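PDB 1RYB: chloroplastic group IIB intron splicing facilitator CRS2, chloroplastic from Zea mays, which is required for the splicing of group IIB introns in chloroplasts, in complexes with CAF1 or CAF2, and lacks the peptidyl-tRNA hydrolase activity of its family. Local coordinates for residues 42-47 with 181-186; 53-56 with 61-64. All coordinates share one frame; numbering follows the deposited sequence.

Interaction 1: residues 42-47 with 181-186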
# COMPACT_ATOMS: atom_id res chain seq x y z
N VAL A 42 4.20 3.00 -3.19
CA VAL A 42 3.46 3.84 -4.10
C VAL A 42 4.33 5.02 -4.66
O VAL A 42 4.18 5.40 -5.81
CB VAL A 42 2.05 4.27 -3.61
CG1 VAL A 42 1.23 3.03 -3.31
CG2 VAL A 42 2.09 5.19 -2.42
N ASP A 43 5.21 5.55 -3.88
CA ASP A 43 6.08 6.59 -4.41
C ASP A 43 6.89 6.06 -5.53
O ASP A 43 7.13 6.73 -6.49
CB ASP A 43 7.06 7.15 -3.36
CG ASP A 43 6.37 8.11 -2.39
OD1 ASP A 43 5.37 8.74 -2.66
OD2 ASP A 43 6.99 8.22 -1.24
N ARG A 44 7.32 4.85 -5.38
CA ARG A 44 8.15 4.21 -6.38
C ARG A 44 7.34 3.88 -7.60
O ARG A 44 7.78 4.05 -8.73
CB ARG A 44 8.86 3.00 -5.78
CG ARG A 44 9.67 2.23 -6.79
CD ARG A 44 10.89 2.99 -7.36
NE ARG A 44 11.56 2.14 -8.38
CZ ARG A 44 11.28 2.09 -9.70
NH1 ARG A 44 10.42 2.90 -10.32
NH2 ARG A 44 11.94 1.21 -10.43
N ILE A 45 6.10 3.43 -7.41
CA ILE A 45 5.25 3.15 -8.58
C ILE A 45 4.97 4.45 -9.33
O ILE A 45 5.07 4.54 -10.58
CB ILE A 45 3.95 2.47 -8.16
CG1 ILE A 45 4.32 1.04 -7.67
CG2 ILE A 45 2.90 2.42 -9.30
CD1 ILE A 45 3.19 0.44 -6.83
N ALA A 46 4.66 5.46 -8.59
CA ALA A 46 4.35 6.75 -9.19
C ALA A 46 5.51 7.25 -9.98
O ALA A 46 5.40 7.72 -11.11
CB ALA A 46 3.97 7.77 -8.13
N ALA A 47 6.67 7.14 -9.41
CA ALA A 47 7.82 7.53 -10.15
C ALA A 47 7.97 6.73 -11.46
O ALA A 47 8.24 7.28 -12.50
CB ALA A 47 9.12 7.48 -9.33
N GLN A 181 11.01 -4.90 -6.87
CA GLN A 181 10.24 -6.08 -7.26
C GLN A 181 8.78 -5.75 -7.33
O GLN A 181 8.06 -6.25 -8.21
CB GLN A 181 10.46 -7.20 -6.25
CG GLN A 181 9.50 -8.37 -6.51
CD GLN A 181 9.60 -9.44 -5.44
OE1 GLN A 181 10.30 -9.25 -4.40
NE2 GLN A 181 9.02 -10.61 -5.74
N GLY A 182 8.39 -4.91 -6.36
CA GLY A 182 6.99 -4.46 -6.22
C GLY A 182 6.45 -3.70 -7.43
O GLY A 182 5.28 -3.88 -7.85
N VAL A 183 7.28 -2.87 -8.00
CA VAL A 183 6.86 -2.11 -9.13
C VAL A 183 6.43 -3.00 -10.28
O VAL A 183 5.42 -2.81 -10.95
CB VAL A 183 7.99 -1.14 -9.54
CG1 VAL A 183 7.50 -0.36 -10.76
CG2 VAL A 183 8.21 -0.16 -8.40
N ASP A 184 7.22 -3.99 -10.53
CA ASP A 184 6.91 -4.89 -11.60
C ASP A 184 5.66 -5.77 -11.28
O ASP A 184 4.86 -6.08 -12.17
CB ASP A 184 8.15 -5.78 -11.83
CG ASP A 184 7.82 -7.06 -12.51
OD1 ASP A 184 7.21 -8.01 -12.05
OD2 ASP A 184 8.15 -6.98 -13.73
N ALA A 185 5.57 -6.28 -10.03
CA ALA A 185 4.42 -7.12 -9.67
C ALA A 185 3.15 -6.34 -9.84
O ALA A 185 2.11 -6.86 -10.22
CB ALA A 185 4.47 -7.53 -8.19
N VAL A 186 3.19 -5.05 -9.41
CA VAL A 186 1.96 -4.24 -9.49
C VAL A 186 1.58 -3.97 -10.95
O VAL A 186 0.44 -4.12 -11.34
CB VAL A 186 2.07 -2.93 -8.65
CG1 VAL A 186 0.88 -1.99 -8.99
CG2 VAL A 186 2.07 -3.34 -7.19
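Ile45 and Arg44 of helix 37-48 meet Val183 and Val186 of helix 169-192 where two helices pack side by side on one face of the central mixed sheet of the peptidyl-tRNA hydrolase fold. The segment axes approach to 9.3 Å and cross at -66°, and the CA atoms of Ile45 and Val183 come nearest, 5.5 Å apart. No hydrogen bond joins the two segments.

The inner part of the contact is aliphatic. Ile45 runs past Val183 in the opposite sense, its CG1 4.1 Å from Val183 CG2. Beyond it, Ile45 CD1 lies across the forked end of Val186, 4.0 Å from both Val186 CG1 and Val186 CG2. Ile45 also packs on Ile105 and Val186 on Leu103 and Ile20, so the helix-helix seam continues down into the strands beneath.

Towards the rim an arginine adds apolar methylenes and a charged end. Arg44 leaves its helix with CG anti to the backbone N (chi1 176°) and then bends at chi2 (66°), which curls the chain round the CG2 methyl of Val183. Its charged end is fixed by partners just beside the contact: NE forms a salt bridge with Glu180, on the same helix as Val183, and NH1 one with Glu48, on its own helix. The Glu180 bridge thus adds an ionic link between the helices along the margin of the apolar patch. The approach of Arg44 CG to Val183 CG2, 3.2 Å, is doubtfully short, but the same methyl sits over the centre of one guanidinium face, 4.0 Å above its plane.

Interaction 2: residues 53-56 with 61-64; sequences MNTI and LLGI
A beta hairpin made of strands 55-57 and 60-67 forms the outer end of the sheet, and a classic beta bulge marks where its first strand begins: Asn54 and Thr55 both lie opposite Leu62. Thr55 and Leu62 are the antiparallel hydrogen-bonded pair. Thr55 N donates to Leu62 O at 2.8 Å, and Leu62 N returns a bond of 2.8 Å to Thr55 O. Asn54 N also comes near Leu62 O, but its angle is too poor for a hydrogen bond.

Ile56 and Leu61 follow as the non-hydrogen-bonded pair. Their side chains share one face, where Ile56 CG1 touches Leu61 CD2 at 4.0 Å. The CD2 branch of Leu61 also comes within 3.5 Å of Met53 O.

Thr55 and Leu62 lean together on the other face. The CG of Leu62 lies between its backbone N and carbonyl carbon (chi1 62°), an unfavoured setting that turns it to Thr55, and chi2 (93°) then carries Leu62 CD1 to 3.8 Å from Thr55 CB. Leu62 packs on Val75 of the next strand but one along the chain as well.

Ahead of the bulge, Met53 lays its CG against the backbone at Gly63, which has no side chain there, 3.6 Å from Gly63 N. The thioether end then turns away from the hairpin toward Asp43 and Ala46 of helix 37-48. Strand 60-67 is in turn bonded through Leu61 and Gly63 to Lys76 and Val74 of strand 70-77. It thus lies between 70-77 and the bulged strand 55-57, which is outermost within this chain, in the manner of an antiparallel hairpin with a classic bulge.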
# COMPACT_ATOMS: atom_id res chain seq x y z
N MET A 53 2.32 13.00 -7.58
CA MET A 53 1.29 12.89 -6.58
C MET A 53 0.95 14.27 -5.93
O MET A 53 1.13 14.50 -4.74
CB MET A 53 1.50 11.70 -5.63
CG MET A 53 1.11 10.29 -6.25
SD MET A 53 1.01 9.19 -4.86
CE MET A 53 2.72 8.67 -4.80
N ASN A 54 0.40 15.20 -6.72
CA ASN A 54 0.14 16.51 -6.21
C ASN A 54 -1.33 16.97 -6.20
O ASN A 54 -1.61 18.17 -6.13
CB ASN A 54 1.06 17.51 -6.90
CG ASN A 54 0.69 17.71 -8.38
OD1 ASN A 54 -0.13 16.93 -9.00
ND2 ASN A 54 1.19 18.83 -8.92
N THR A 55 -2.25 16.02 -6.16
CA THR A 55 -3.63 16.40 -6.04
C THR A 55 -4.02 16.15 -4.64
O THR A 55 -3.70 15.10 -4.08
CB THR A 55 -4.49 15.57 -6.97
OG1 THR A 55 -4.11 15.93 -8.27
CG2 THR A 55 -5.94 15.95 -6.75
N ILE A 56 -4.66 17.17 -4.02
CA ILE A 56 -5.18 17.05 -2.68
C ILE A 56 -6.67 16.78 -2.75
O ILE A 56 -7.39 17.60 -3.30
CB ILE A 56 -4.90 18.32 -1.86
CG1 ILE A 56 -3.37 18.28 -1.49
CG2 ILE A 56 -5.80 18.27 -0.59
CD1 ILE A 56 -2.83 19.51 -0.75
N LEU A 61 -3.20 12.65 -0.61
CA LEU A 61 -2.37 13.11 -1.71
C LEU A 61 -2.59 12.05 -2.79
O LEU A 61 -2.57 10.85 -2.50
CB LEU A 61 -0.85 13.09 -1.38
CG LEU A 61 -0.39 14.37 -0.78
CD1 LEU A 61 1.08 14.18 -0.37
CD2 LEU A 61 -0.58 15.47 -1.84
N LEU A 62 -2.82 12.47 -4.05
CA LEU A 62 -2.93 11.46 -5.05
C LEU A 62 -2.42 11.99 -6.35
O LEU A 62 -2.26 13.22 -6.50
CB LEU A 62 -4.36 10.89 -5.21
CG LEU A 62 -5.41 11.91 -5.63
CD1 LEU A 62 -5.61 11.94 -7.17
CD2 LEU A 62 -6.77 11.62 -4.99
N GLY A 63 -2.27 11.08 -7.30
CA GLY A 63 -1.88 11.41 -8.70
C GLY A 63 -2.67 10.53 -9.65
O GLY A 63 -2.98 9.37 -9.35
N ILE A 64 -2.91 11.06 -10.80
CA ILE A 64 -3.67 10.34 -11.79
C ILE A 64 -2.82 10.09 -13.02
O ILE A 64 -2.08 10.97 -13.50
CB ILE A 64 -4.82 11.24 -12.12
CG1 ILE A 64 -5.89 11.23 -10.98
CG2 ILE A 64 -5.41 10.84 -13.45
CD1 ILE A 64 -6.82 12.46 -10.99

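From the N terminus, strand 18-22 leads into helix 37-48, which supplies residues 42-47 of interaction 1. The chain then turns into the hairpin of interaction 2, a local closure with four residues between its segments. After the remaining strands and three further helices, helix 169-192 brings residues 181-186 back to helix 37-48, so interaction 1 closes a loop of 133 residues that contains interaction 2 entirely. The two do not cross, and their centres are about 16 Å apart. Met53 links them directly: its CE packs 3.7 Å from Ala46 CB, on helix 37-48. That helix therefore bridges the hairpin at one sheet edge and the long helix near the C terminus.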